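Local structure of protein Thf1 (Thermosynechococcus elongatus, 5MJR) at residues S25-A30 with V99-N104; V52-L57 with P67-G72; T75-F80 with G88-I93; D128-G133 with A179-L184; A158-L163 with I169-T174. The protein associates with the FtsH protease complex involved in photosystem II repair, and may take part in photosynthetic membrane biogenesis. All coordinates share one frame; numbering follows the deposited sequence.

The five contacts follow an all-helical chain along its length. Contact 1 closes the longest loop at the amino-terminal end, bringing helix 24-34 against the end of helix 90-100; contacts 2 and 3 lie nested inside that loop and share helix 67-80. Contact 2, its centre about 6 Å from that of the chain, touches contact 1 directly, with their centres about 13 Å apart. Contacts 4 and 5 come later in sequence, contact 5 nested inside contact 4, and their centres lie about 15 Å apart, across the chain's centre from contact 1. L71 and T75 both pack on A158, so helix 67-80 links the two groups of contacts.

Contact 1: S25-A30 with V99-N104; sequences SDTKRA and VAEEMN
With chi1 at -65°, T27 keeps OG1 beside its backbone N and sets its methyl, CG2, anti to that nitrogen, where it meets the E101 carboxylate. E101 starts by pointing away from helix 24-34, but a bend at chi2 (-72°) folds its carboxylate back, bringing OE2 within 3.7 Å of T27 CG2. The two side chains cross at about a right angle, and E101 OE1 is nearly as near the same methyl, at 3.9 Å. The polar ends find partners on helix 41-58: T27 OG1 is hydrogen-bonded with H55, while E101 OE1 forms a salt bridge with R58.

A100 brings the backbones close. The CA atoms of A30 and A100 are 5.0 Å apart, their CB methyls meet at 4.0 Å, and A100 CB lies 3.4 Å from the carbonyl oxygen T27 O. Helix 90-100 ends here in a Schellman motif, with E102 at positive phi as the C' residue, E102 N bonded to V99 O at 3.0 Å, and M103 N bonded to the carbonyl five residues before it. The carbonyl A100 O lies 3.5 Å from T27 CG2 and accepts a hydrogen bond from R22.

Across the two segments, then, cohesion comes from van der Waals packing, the close backbone approach being allowed by the alanines A30 and A100. The buried carboxylate of E101 probably stays ionised, since R58 offers it an opposite charge.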
# COMPACT_ATOMS: atom_id res chain seq x y z
N SER A 25 -0.79 -18.96 -10.82
CA SER A 25 -2.03 -19.69 -11.10
C SER A 25 -2.68 -20.29 -9.85
O SER A 25 -3.92 -20.27 -9.72
CB SER A 25 -1.82 -20.77 -12.13
OG SER A 25 -1.50 -20.12 -13.39
N ASP A 26 -1.84 -20.80 -8.93
CA ASP A 26 -2.34 -21.30 -7.65
C ASP A 26 -2.96 -20.13 -6.84
O ASP A 26 -3.98 -20.29 -6.24
CB ASP A 26 -1.19 -21.93 -6.86
CG ASP A 26 -0.67 -23.22 -7.49
OD1 ASP A 26 -1.51 -24.08 -7.96
OD2 ASP A 26 0.63 -23.36 -7.55
N THR A 27 -2.26 -19.00 -6.83
CA THR A 27 -2.78 -17.83 -6.10
C THR A 27 -4.18 -17.39 -6.68
O THR A 27 -5.12 -17.14 -5.91
CB THR A 27 -1.73 -16.68 -6.20
OG1 THR A 27 -0.59 -17.15 -5.50
CG2 THR A 27 -2.25 -15.40 -5.56
N LYS A 28 -4.30 -17.32 -8.02
CA LYS A 28 -5.56 -16.93 -8.60
C LYS A 28 -6.63 -17.97 -8.32
O LYS A 28 -7.75 -17.59 -8.00
CB LYS A 28 -5.38 -16.78 -10.08
CG LYS A 28 -4.62 -15.48 -10.48
CD LYS A 28 -4.64 -15.25 -11.99
CE LYS A 28 -3.85 -14.00 -12.42
NZ LYS A 28 -3.88 -13.74 -13.93
N ARG A 29 -6.30 -19.27 -8.38
CA ARG A 29 -7.33 -20.24 -8.06
C ARG A 29 -7.82 -20.14 -6.62
O ARG A 29 -8.99 -20.25 -6.33
CB ARG A 29 -6.77 -21.65 -8.22
CG ARG A 29 -6.87 -22.13 -9.60
CD ARG A 29 -6.54 -23.70 -9.76
NE ARG A 29 -5.06 -23.89 -9.73
CZ ARG A 29 -4.24 -23.76 -10.79
NH1 ARG A 29 -4.72 -23.48 -12.05
NH2 ARG A 29 -2.92 -23.99 -10.62
N ALA A 30 -6.89 -19.85 -5.68
CA ALA A 30 -7.23 -19.64 -4.29
C ALA A 30 -8.19 -18.45 -4.12
O ALA A 30 -9.13 -18.47 -3.34
CB ALA A 30 -6.01 -19.57 -3.42
N VAL A 99 -5.96 -13.95 1.70
CA VAL A 99 -5.74 -15.37 1.96
C VAL A 99 -5.12 -16.05 0.76
O VAL A 99 -4.26 -16.95 0.94
CB VAL A 99 -6.98 -16.09 2.51
CG1 VAL A 99 -7.50 -15.49 3.77
CG2 VAL A 99 -8.05 -16.21 1.57
N ALA A 100 -5.46 -15.63 -0.46
CA ALA A 100 -4.84 -16.19 -1.66
C ALA A 100 -3.32 -15.96 -1.71
O ALA A 100 -2.58 -16.73 -2.34
CB ALA A 100 -5.49 -15.62 -2.88
N GLU A 101 -2.89 -14.87 -1.09
CA GLU A 101 -1.49 -14.48 -1.04
C GLU A 101 -0.80 -14.98 0.26
O GLU A 101 0.32 -14.55 0.52
CB GLU A 101 -1.40 -12.94 -1.07
CG GLU A 101 -1.87 -12.31 -2.30
CD GLU A 101 -1.00 -12.50 -3.52
OE1 GLU A 101 0.07 -13.08 -3.54
OE2 GLU A 101 -1.50 -11.92 -4.57
N GLU A 102 -1.44 -15.92 0.98
CA GLU A 102 -0.84 -16.41 2.21
C GLU A 102 -0.51 -15.26 3.17
O GLU A 102 0.53 -15.21 3.85
CB GLU A 102 0.37 -17.30 1.94
CG GLU A 102 0.03 -18.50 0.98
CD GLU A 102 1.16 -19.46 0.75
OE1 GLU A 102 1.22 -20.36 1.54
OE2 GLU A 102 1.98 -19.28 -0.13
N MET A 103 -1.47 -14.32 3.23
CA MET A 103 -1.49 -13.26 4.21
C MET A 103 -2.79 -13.25 4.97
O MET A 103 -3.74 -14.01 4.65
CB MET A 103 -1.30 -11.89 3.53
CG MET A 103 0.01 -11.82 2.71
SD MET A 103 0.42 -10.22 2.05
CE MET A 103 2.04 -10.55 1.36
N ASN A 104 -2.88 -12.43 6.00
CA ASN A 104 -4.01 -12.35 6.92
C ASN A 104 -4.66 -11.01 6.77
O ASN A 104 -4.02 -10.00 7.09
CB ASN A 104 -3.52 -12.61 8.38
CG ASN A 104 -4.62 -12.57 9.36
OD1 ASN A 104 -5.64 -11.89 9.18
ND2 ASN A 104 -4.43 -13.23 10.50

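Contact 2: V52-L57 with P67-G72; sequences VEIHLL and PLFALG
The ring of F69 lies between segments 52-57 and 67-72, and I54 and L57, one turn apart, meet it at neighbouring ring carbons. F69 holds CG anti to its backbone N (chi1 174°), which brings the ring across to I54 and L57. I54 and F69 cross obliquely: the branch methyl I54 CG2 comes to the ring edge, near its plane, 4.2 Å from F69 CZ. L57 behaves differently. Its side chain and that of F69 run past each other in opposite directions, and L57 CD1 settles 3.8 Å from F69 CE1.

The nearest CA atoms, those of I54 and F69, are 9.8 Å apart, a separation spanned mainly by the aromatic side chain. All three residues are buried, and the packing between them is purely apolar. F63, in the connection between the two helices, adds an edge-to-face ring contact with F69.

Three further helices surround the pair. L151 and H152 of helix 150-162 also touch F69, and E53 forms a salt bridge with R150 at the start of that helix. V52 and H55 turn to helix 24-34, while A70 packs on helix 105-113.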
# COMPACT_ATOMS: atom_id res chain seq x y z
N VAL A 52 -0.95 -10.65 -8.85
CA VAL A 52 0.35 -10.93 -9.43
C VAL A 52 1.48 -10.13 -8.74
O VAL A 52 2.53 -10.67 -8.42
CB VAL A 52 0.35 -10.69 -10.96
CG1 VAL A 52 1.74 -10.75 -11.56
CG2 VAL A 52 -0.63 -11.70 -11.65
N GLU A 53 1.21 -8.83 -8.58
CA GLU A 53 2.22 -7.94 -7.98
C GLU A 53 2.62 -8.42 -6.60
O GLU A 53 3.84 -8.49 -6.32
CB GLU A 53 1.61 -6.50 -7.95
CG GLU A 53 2.57 -5.48 -7.41
CD GLU A 53 2.00 -4.09 -7.40
OE1 GLU A 53 0.74 -3.94 -7.42
OE2 GLU A 53 2.79 -3.11 -7.33
N ILE A 54 1.69 -8.78 -5.75
CA ILE A 54 2.00 -9.22 -4.41
C ILE A 54 2.73 -10.54 -4.46
O ILE A 54 3.65 -10.79 -3.74
CB ILE A 54 0.73 -9.27 -3.54
CG1 ILE A 54 0.13 -7.87 -3.36
CG2 ILE A 54 1.02 -9.96 -2.24
CD1 ILE A 54 -1.20 -7.83 -2.72
N HIS A 55 2.23 -11.47 -5.36
CA HIS A 55 2.85 -12.80 -5.42
C HIS A 55 4.36 -12.62 -5.77
O HIS A 55 5.22 -13.26 -5.20
CB HIS A 55 2.12 -13.61 -6.49
CG HIS A 55 2.66 -14.96 -6.63
ND1 HIS A 55 2.01 -16.07 -6.10
CD2 HIS A 55 3.77 -15.40 -7.26
CE1 HIS A 55 2.75 -17.13 -6.40
NE2 HIS A 55 3.85 -16.76 -7.07
N LEU A 56 4.65 -11.81 -6.78
CA LEU A 56 6.03 -11.63 -7.24
C LEU A 56 6.93 -10.99 -6.18
O LEU A 56 8.12 -11.29 -6.11
CB LEU A 56 6.07 -10.92 -8.53
CG LEU A 56 5.41 -11.66 -9.72
CD1 LEU A 56 5.52 -10.72 -10.89
CD2 LEU A 56 6.13 -13.03 -9.93
N LEU A 57 6.34 -10.15 -5.34
CA LEU A 57 7.10 -9.66 -4.16
C LEU A 57 7.40 -10.82 -3.17
O LEU A 57 8.55 -10.95 -2.71
CB LEU A 57 6.34 -8.58 -3.48
CG LEU A 57 6.32 -7.25 -4.24
CD1 LEU A 57 5.34 -6.28 -3.61
CD2 LEU A 57 7.72 -6.63 -4.27
N PRO A 67 4.54 -3.01 7.98
CA PRO A 67 3.32 -2.18 7.97
C PRO A 67 3.25 -1.16 6.88
O PRO A 67 2.14 -0.71 6.56
CB PRO A 67 3.26 -1.59 9.37
CG PRO A 67 4.03 -2.58 10.19
CD PRO A 67 5.17 -3.06 9.31
N LEU A 68 4.39 -0.77 6.31
CA LEU A 68 4.38 0.19 5.20
C LEU A 68 3.74 -0.51 3.96
O LEU A 68 2.97 0.10 3.22
CB LEU A 68 5.73 0.72 4.89
CG LEU A 68 5.89 1.73 3.76
CD1 LEU A 68 5.13 3.00 4.10
CD2 LEU A 68 7.34 2.02 3.45
N PHE A 69 4.18 -1.75 3.71
CA PHE A 69 3.53 -2.54 2.65
C PHE A 69 2.04 -2.77 2.93
O PHE A 69 1.24 -2.61 1.99
CB PHE A 69 4.29 -3.86 2.54
CG PHE A 69 3.66 -4.88 1.58
CD1 PHE A 69 3.80 -4.79 0.28
CD2 PHE A 69 2.90 -5.86 2.14
CE1 PHE A 69 3.14 -5.77 -0.57
CE2 PHE A 69 2.31 -6.85 1.40
CZ PHE A 69 2.45 -6.77 0.07
N ALA A 70 1.70 -3.10 4.15
CA ALA A 70 0.30 -3.26 4.48
C ALA A 70 -0.52 -2.07 4.15
O ALA A 70 -1.61 -2.13 3.53
CB ALA A 70 0.09 -3.68 5.92
N LEU A 71 -0.03 -0.90 4.56
CA LEU A 71 -0.72 0.34 4.30
C LEU A 71 -0.84 0.58 2.80
O LEU A 71 -1.89 1.04 2.31
CB LEU A 71 -0.10 1.52 5.02
CG LEU A 71 -0.79 2.88 4.89
CD1 LEU A 71 -2.18 2.86 5.37
CD2 LEU A 71 0.07 3.92 5.59
N GLY A 72 0.22 0.31 2.03
CA GLY A 72 0.14 0.48 0.64
C GLY A 72 -0.88 -0.42 -0.07
O GLY A 72 -1.62 0.03 -0.93

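Contact 3: T75-F80 with G88-I93; sequences TAFDQF and GDRDRI
Apolar packing between F77 and I93 makes up one part of this contact. The branch methyl I93 CG2 sits at the edge of the F77 ring, near its plane, 3.8 Å from F77 CE2, and the two side chains cross at about a right angle. Across CZ from there, F77 CE1 lies 4.0 Å from R90 CG, in the aliphatic start of the arginine. F94 extends the hydrophobic group through an edge-to-face contact with F77.

The arrangement joins two consecutive helices, 67-80 and 90-100; a 3-10 segment that runs through 88-89 leads into the second helix. F77, with CG anti to its backbone N (chi1 178°), reaches from the last turns of the first helix to the opening turn of the second.

The carbonyl oxygen R90 O also lies at the ring edge, 3.7 Å from F77 CZ, where the weakly positive rim of an aromatic ring would suit it. The guanidinium of R90 stands 81° to the ring, not stacked on it; a bend at chi3 (50°) carries the group aside, and NH1 bonds to M81 O in the loop.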
# COMPACT_ATOMS: atom_id res chain seq x y z
N THR A 75 -4.39 0.75 0.92
CA THR A 75 -4.69 2.07 0.24
C THR A 75 -4.97 1.85 -1.22
O THR A 75 -5.94 2.43 -1.76
CB THR A 75 -3.47 3.03 0.47
OG1 THR A 75 -3.34 3.28 1.87
CG2 THR A 75 -3.72 4.35 -0.23
N ALA A 76 -4.07 1.12 -1.91
CA ALA A 76 -4.23 0.91 -3.35
C ALA A 76 -5.61 0.19 -3.62
O ALA A 76 -6.35 0.57 -4.56
CB ALA A 76 -3.12 0.13 -3.93
N PHE A 77 -5.85 -0.88 -2.86
CA PHE A 77 -7.09 -1.62 -3.02
C PHE A 77 -8.27 -0.69 -2.79
O PHE A 77 -9.20 -0.62 -3.61
CB PHE A 77 -7.12 -2.80 -2.04
CG PHE A 77 -8.38 -3.61 -2.10
CD1 PHE A 77 -9.43 -3.30 -1.38
CD2 PHE A 77 -8.43 -4.73 -2.96
CE1 PHE A 77 -10.63 -4.12 -1.42
CE2 PHE A 77 -9.60 -5.52 -3.01
CZ PHE A 77 -10.66 -5.19 -2.28
N ASP A 78 -8.28 0.02 -1.66
CA ASP A 78 -9.42 0.87 -1.34
C ASP A 78 -9.65 1.94 -2.43
O ASP A 78 -10.79 2.23 -2.76
CB ASP A 78 -9.22 1.57 -0.05
CG ASP A 78 -9.43 0.69 1.20
OD1 ASP A 78 -9.77 -0.52 1.09
OD2 ASP A 78 -9.03 1.19 2.30
N GLN A 79 -8.58 2.48 -3.01
CA GLN A 79 -8.70 3.53 -4.02
C GLN A 79 -9.25 2.99 -5.28
O GLN A 79 -10.23 3.56 -5.83
CB GLN A 79 -7.34 4.20 -4.27
CG GLN A 79 -7.36 5.38 -5.24
CD GLN A 79 -7.61 5.10 -6.70
OE1 GLN A 79 -7.07 4.20 -7.30
NE2 GLN A 79 -8.47 6.04 -7.30
N PHE A 80 -8.75 1.86 -5.82
CA PHE A 80 -9.29 1.31 -7.09
C PHE A 80 -10.67 0.73 -6.87
O PHE A 80 -11.42 0.67 -7.85
CB PHE A 80 -8.35 0.48 -7.93
CG PHE A 80 -8.12 -0.94 -7.58
CD1 PHE A 80 -9.13 -1.95 -7.58
CD2 PHE A 80 -6.82 -1.34 -7.22
CE1 PHE A 80 -8.73 -3.26 -7.23
CE2 PHE A 80 -6.51 -2.63 -6.88
CZ PHE A 80 -7.48 -3.55 -6.83
N GLY A 88 -21.24 -4.27 -1.41
CA GLY A 88 -21.24 -5.19 -0.30
C GLY A 88 -20.30 -6.36 -0.40
O GLY A 88 -20.11 -7.06 0.61
N ASP A 89 -19.72 -6.59 -1.58
CA ASP A 89 -18.75 -7.62 -1.80
C ASP A 89 -17.30 -7.18 -1.59
O ASP A 89 -16.43 -8.03 -1.62
CB ASP A 89 -18.87 -8.26 -3.20
CG ASP A 89 -20.15 -9.11 -3.39
OD1 ASP A 89 -20.91 -9.36 -2.42
OD2 ASP A 89 -20.24 -9.60 -4.51
N ARG A 90 -17.07 -5.85 -1.40
CA ARG A 90 -15.71 -5.38 -1.39
C ARG A 90 -14.84 -5.96 -0.24
O ARG A 90 -13.71 -6.42 -0.48
CB ARG A 90 -15.79 -3.87 -1.37
CG ARG A 90 -14.49 -3.24 -1.38
CD ARG A 90 -14.65 -1.77 -1.72
NE ARG A 90 -15.66 -1.15 -0.90
CZ ARG A 90 -16.46 -0.16 -1.26
NH1 ARG A 90 -16.31 0.47 -2.46
NH2 ARG A 90 -17.45 0.22 -0.41
N ASP A 91 -15.43 -6.08 0.93
CA ASP A 91 -14.67 -6.68 2.05
C ASP A 91 -14.37 -8.19 1.85
O ASP A 91 -13.28 -8.68 2.17
CB ASP A 91 -15.35 -6.50 3.39
CG ASP A 91 -15.44 -4.98 3.82
OD1 ASP A 91 -14.69 -4.10 3.24
OD2 ASP A 91 -16.28 -4.60 4.71
N ARG A 92 -15.32 -8.91 1.25
CA ARG A 92 -15.08 -10.30 0.96
C ARG A 92 -14.01 -10.45 -0.09
O ARG A 92 -13.19 -11.38 -0.04
CB ARG A 92 -16.40 -10.96 0.34
CG ARG A 92 -17.42 -11.22 1.37
CD ARG A 92 -18.74 -11.57 0.67
NE ARG A 92 -19.81 -12.05 1.54
CZ ARG A 92 -20.99 -11.46 1.74
NH1 ARG A 92 -21.33 -10.29 1.17
NH2 ARG A 92 -21.87 -12.06 2.57
N ILE A 93 -13.95 -9.57 -1.05
CA ILE A 93 -12.91 -9.60 -2.04
C ILE A 93 -11.49 -9.34 -1.40
O ILE A 93 -10.53 -10.01 -1.74
CB ILE A 93 -13.15 -8.58 -3.20
CG1 ILE A 93 -14.38 -9.07 -4.02
CG2 ILE A 93 -11.95 -8.36 -4.05
CD1 ILE A 93 -14.90 -8.10 -5.01

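Contact 4: D128-G133 with A179-L184; sequences DELNSG and APVIPL
The side-chain amide of N131 packs its oxygen against the methyls of V181: OD1 lies 3.7 Å from V181 CG1, which stands well out of the amide plane, and 4.2 Å from V181 CG2. These side chains cross at about a right angle, and N131, an exposed residue, sits at the margin of the contact. The other flat group of note is the peptide carbonyl of E129, near the end of the same helix. S132 OG donates to E129 O at 2.6 Å, within the carbonyl plane and on a lone pair, with a C=O...donor angle of 143°. S132 OG in turn receives the backbone NH of Q134.

The contact joins the carboxy-terminal end of helix 123-131 to the loop between helices 171-178 and 186-198, in an all-helical fold. Where the helix path is abandoned, G133 has a positive phi (87°), and its N bonds back to L130 O.

L130 is the deeper of the two helix residues and serves both loop residues. L130 CB touches V181 CG1 at 3.8 Å; L130 CD1 reaches I182 CG2 at 3.7 Å and stays near V181 CG1 as well. I182 has CG1 between the backbone N and the carbonyl carbon (chi1 68°), which leaves CG2 beside the nitrogen as the branch facing L130. L130 also touches L139; on the loop side, L184 packs against V189 of helix 186-198.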
# COMPACT_ATOMS: atom_id res chain seq x y z
N ASP A 128 11.91 14.36 13.85
CA ASP A 128 12.59 14.26 15.12
C ASP A 128 12.59 12.78 15.63
O ASP A 128 13.58 12.26 16.12
CB ASP A 128 11.93 15.12 16.16
CG ASP A 128 12.24 16.60 16.00
OD1 ASP A 128 13.21 16.91 15.24
OD2 ASP A 128 11.54 17.43 16.68
N GLU A 129 11.45 12.08 15.45
CA GLU A 129 11.35 10.69 15.87
C GLU A 129 12.25 9.79 15.02
O GLU A 129 12.99 8.93 15.55
CB GLU A 129 9.90 10.27 15.83
CG GLU A 129 9.72 9.00 16.52
CD GLU A 129 8.25 8.52 16.76
OE1 GLU A 129 7.26 9.32 16.70
OE2 GLU A 129 8.13 7.34 17.11
N LEU A 130 12.28 10.01 13.71
CA LEU A 130 13.22 9.27 12.85
C LEU A 130 14.69 9.54 13.28
O LEU A 130 15.50 8.61 13.39
CB LEU A 130 12.99 9.55 11.42
CG LEU A 130 11.66 9.04 10.83
CD1 LEU A 130 11.35 9.71 9.50
CD2 LEU A 130 11.67 7.55 10.67
N ASN A 131 14.98 10.82 13.50
CA ASN A 131 16.36 11.19 13.78
C ASN A 131 16.83 10.69 15.18
O ASN A 131 18.02 10.74 15.48
CB ASN A 131 16.47 12.69 13.61
CG ASN A 131 16.51 13.07 12.16
OD1 ASN A 131 16.98 12.29 11.31
ND2 ASN A 131 16.09 14.26 11.87
N SER A 132 15.94 10.36 16.07
CA SER A 132 16.26 9.80 17.41
C SER A 132 16.90 8.44 17.25
O SER A 132 17.50 7.94 18.22
CB SER A 132 14.90 9.62 18.20
OG SER A 132 14.16 8.29 17.79
N GLY A 133 16.69 7.80 16.06
CA GLY A 133 17.28 6.51 15.79
C GLY A 133 16.45 5.31 16.27
O GLY A 133 16.83 4.14 15.94
N ALA A 179 14.23 12.68 2.07
CA ALA A 179 15.25 11.98 1.27
C ALA A 179 16.58 11.80 2.06
O ALA A 179 17.11 10.68 2.01
CB ALA A 179 15.47 12.69 -0.07
N PRO A 180 17.09 12.81 2.80
CA PRO A 180 18.33 12.55 3.57
C PRO A 180 18.15 11.78 4.85
O PRO A 180 19.15 11.45 5.51
CB PRO A 180 18.86 13.97 3.78
CG PRO A 180 17.69 14.85 3.67
CD PRO A 180 16.69 14.23 2.86
N VAL A 181 16.90 11.54 5.25
CA VAL A 181 16.58 10.96 6.55
C VAL A 181 16.25 9.48 6.48
O VAL A 181 16.62 8.79 7.45
CB VAL A 181 15.37 11.78 7.19
CG1 VAL A 181 14.82 11.17 8.46
CG2 VAL A 181 15.77 13.22 7.41
N ILE A 182 15.55 9.01 5.43
CA ILE A 182 15.16 7.61 5.35
C ILE A 182 15.80 6.96 4.15
O ILE A 182 16.03 7.59 3.11
CB ILE A 182 13.62 7.48 5.38
CG1 ILE A 182 12.96 8.03 4.14
CG2 ILE A 182 13.04 8.05 6.66
CD1 ILE A 182 11.46 7.82 4.00
N PRO A 183 15.98 5.59 4.22
CA PRO A 183 16.60 4.84 3.15
C PRO A 183 15.63 4.43 2.06
O PRO A 183 16.06 3.86 1.04
CB PRO A 183 17.22 3.62 3.87
CG PRO A 183 16.36 3.47 5.06
CD PRO A 183 15.94 4.81 5.47
N LEU A 184 14.34 4.67 2.28
CA LEU A 184 13.40 4.44 1.21
C LEU A 184 13.84 5.28 0.00
O LEU A 184 14.20 6.44 0.15
CB LEU A 184 11.99 4.80 1.72
CG LEU A 184 10.79 4.40 1.01
CD1 LEU A 184 10.53 2.95 0.94
CD2 LEU A 184 9.61 5.13 1.56

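Contact 5: A158-L163 with I169-T174; sequences AFLQEL and IHLNET
L160 and T174 form the tight, buried part of the contact, meeting tip to tip. The forked end of L160 straddles a single methyl: T174 CG2 is 3.9 Å from L160 CD2 and equally 3.9 Å from L160 CD1. T174 presents this methyl because CG2 stands anti to the backbone N, with OG1 set beside that nitrogen (chi1 -64°). The methyl thus packs on L160, while the hydroxyl is taken up by the carbonyl of V167 in the preceding short helix; H170 O lies 3.1 Å from T174 OG1 as a possible alternative acceptor. V167 and T168 also touch L160, and L123 of helix 123-131 lies against T174.

The looser side is that of L171. Its side chain crosses L160 at about a right angle, and L171 CD1 meets L160 CD1 at 4.0 Å, a single touch from a residue that is partly exposed. Beyond it, N172 and E173 lie on the solvent side of the helix.

The CA atoms of L160 and L171 are 8.7 Å apart. H170, at the N-cap position, separates the short helix 166-169 from helix 171-178, whose T174 N bonds to H170 O at 3.0 Å. The arrangement is one of two helices, 150-162 and 171-178, joined through the short helix 166-169 and packed side chain to side chain, in an all-alpha fold.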
# COMPACT_ATOMS: atom_id res chain seq x y z
N ALA A 158 -0.10 7.56 1.95
CA ALA A 158 -1.22 7.45 2.89
C ALA A 158 -0.87 7.86 4.29
O ALA A 158 -1.65 8.50 4.98
CB ALA A 158 -1.79 6.02 2.88
N PHE A 159 0.36 7.50 4.71
CA PHE A 159 0.83 8.02 5.99
C PHE A 159 0.93 9.52 6.02
O PHE A 159 0.46 10.14 6.99
CB PHE A 159 2.19 7.36 6.26
CG PHE A 159 3.04 8.10 7.27
CD1 PHE A 159 2.57 8.34 8.58
CD2 PHE A 159 4.26 8.61 6.96
CE1 PHE A 159 3.35 9.02 9.50
CE2 PHE A 159 5.02 9.34 7.87
CZ PHE A 159 4.55 9.54 9.11
N LEU A 160 1.49 10.09 4.98
CA LEU A 160 1.68 11.53 4.97
C LEU A 160 0.33 12.23 5.03
O LEU A 160 0.25 13.35 5.60
CB LEU A 160 2.49 11.94 3.74
CG LEU A 160 3.93 11.50 3.71
CD1 LEU A 160 4.54 11.77 2.37
CD2 LEU A 160 4.75 12.01 4.87
N GLN A 161 -0.68 11.63 4.42
CA GLN A 161 -2.00 12.19 4.51
C GLN A 161 -2.60 12.30 5.95
O GLN A 161 -3.48 13.12 6.12
CB GLN A 161 -2.94 11.45 3.65
CG GLN A 161 -2.78 11.61 2.16
CD GLN A 161 -3.86 10.86 1.35
OE1 GLN A 161 -3.90 9.63 1.30
NE2 GLN A 161 -4.72 11.59 0.73
N GLU A 162 -2.09 11.47 6.89
CA GLU A 162 -2.54 11.54 8.27
C GLU A 162 -2.00 12.74 8.94
O GLU A 162 -2.57 13.15 9.92
CB GLU A 162 -2.02 10.36 9.13
CG GLU A 162 -2.59 9.05 8.74
CD GLU A 162 -4.03 8.82 9.08
OE1 GLU A 162 -4.61 9.46 10.00
OE2 GLU A 162 -4.54 7.95 8.39
N LEU A 163 -0.85 13.22 8.50
CA LEU A 163 -0.17 14.31 9.19
C LEU A 163 -0.92 15.63 8.95
O LEU A 163 -1.97 15.74 8.29
CB LEU A 163 1.32 14.41 8.68
CG LEU A 163 2.14 13.16 8.85
CD1 LEU A 163 3.50 13.40 8.33
CD2 LEU A 163 2.19 12.68 10.27
N ILE A 169 -0.10 18.58 0.52
CA ILE A 169 -0.29 19.68 -0.42
C ILE A 169 1.07 20.08 -0.99
O ILE A 169 1.18 20.35 -2.15
CB ILE A 169 -1.07 20.89 0.28
CG1 ILE A 169 -2.51 20.47 0.58
CG2 ILE A 169 -1.07 22.13 -0.59
CD1 ILE A 169 -3.25 21.43 1.51
N HIS A 170 2.07 20.20 -0.10
CA HIS A 170 3.46 20.46 -0.47
C HIS A 170 4.26 19.11 -0.55
O HIS A 170 5.22 18.88 0.18
CB HIS A 170 4.08 21.42 0.61
CG HIS A 170 3.36 22.73 0.76
ND1 HIS A 170 3.20 23.49 -0.33
CD2 HIS A 170 2.66 23.29 1.79
CE1 HIS A 170 2.54 24.62 -0.00
NE2 HIS A 170 2.11 24.46 1.26
N LEU A 171 3.75 18.18 -1.36
CA LEU A 171 4.31 16.81 -1.44
C LEU A 171 5.79 16.84 -1.89
O LEU A 171 6.64 16.12 -1.32
CB LEU A 171 3.46 15.90 -2.33
CG LEU A 171 4.02 14.47 -2.34
CD1 LEU A 171 3.90 13.77 -1.02
CD2 LEU A 171 3.19 13.70 -3.37
N ASN A 172 6.08 17.75 -2.82
CA ASN A 172 7.44 17.92 -3.28
C ASN A 172 8.39 18.21 -2.14
O ASN A 172 9.43 17.54 -1.96
CB ASN A 172 7.53 19.16 -4.27
CG ASN A 172 6.66 19.04 -5.59
OD1 ASN A 172 6.65 17.89 -6.22
ND2 ASN A 172 5.88 20.15 -5.97
N GLU A 173 8.05 19.24 -1.38
CA GLU A 173 8.87 19.68 -0.30
C GLU A 173 9.01 18.60 0.74
O GLU A 173 10.06 18.35 1.31
CB GLU A 173 8.20 20.92 0.30
CG GLU A 173 9.03 21.74 1.20
CD GLU A 173 9.00 23.23 0.66
OE1 GLU A 173 9.63 24.17 1.29
OE2 GLU A 173 8.36 23.44 -0.46
N THR A 174 7.89 17.94 1.02
CA THR A 174 7.91 16.87 2.04
C THR A 174 8.88 15.71 1.65
O THR A 174 9.67 15.24 2.49
CB THR A 174 6.47 16.34 2.30
OG1 THR A 174 5.71 17.43 2.86
CG2 THR A 174 6.47 15.12 3.16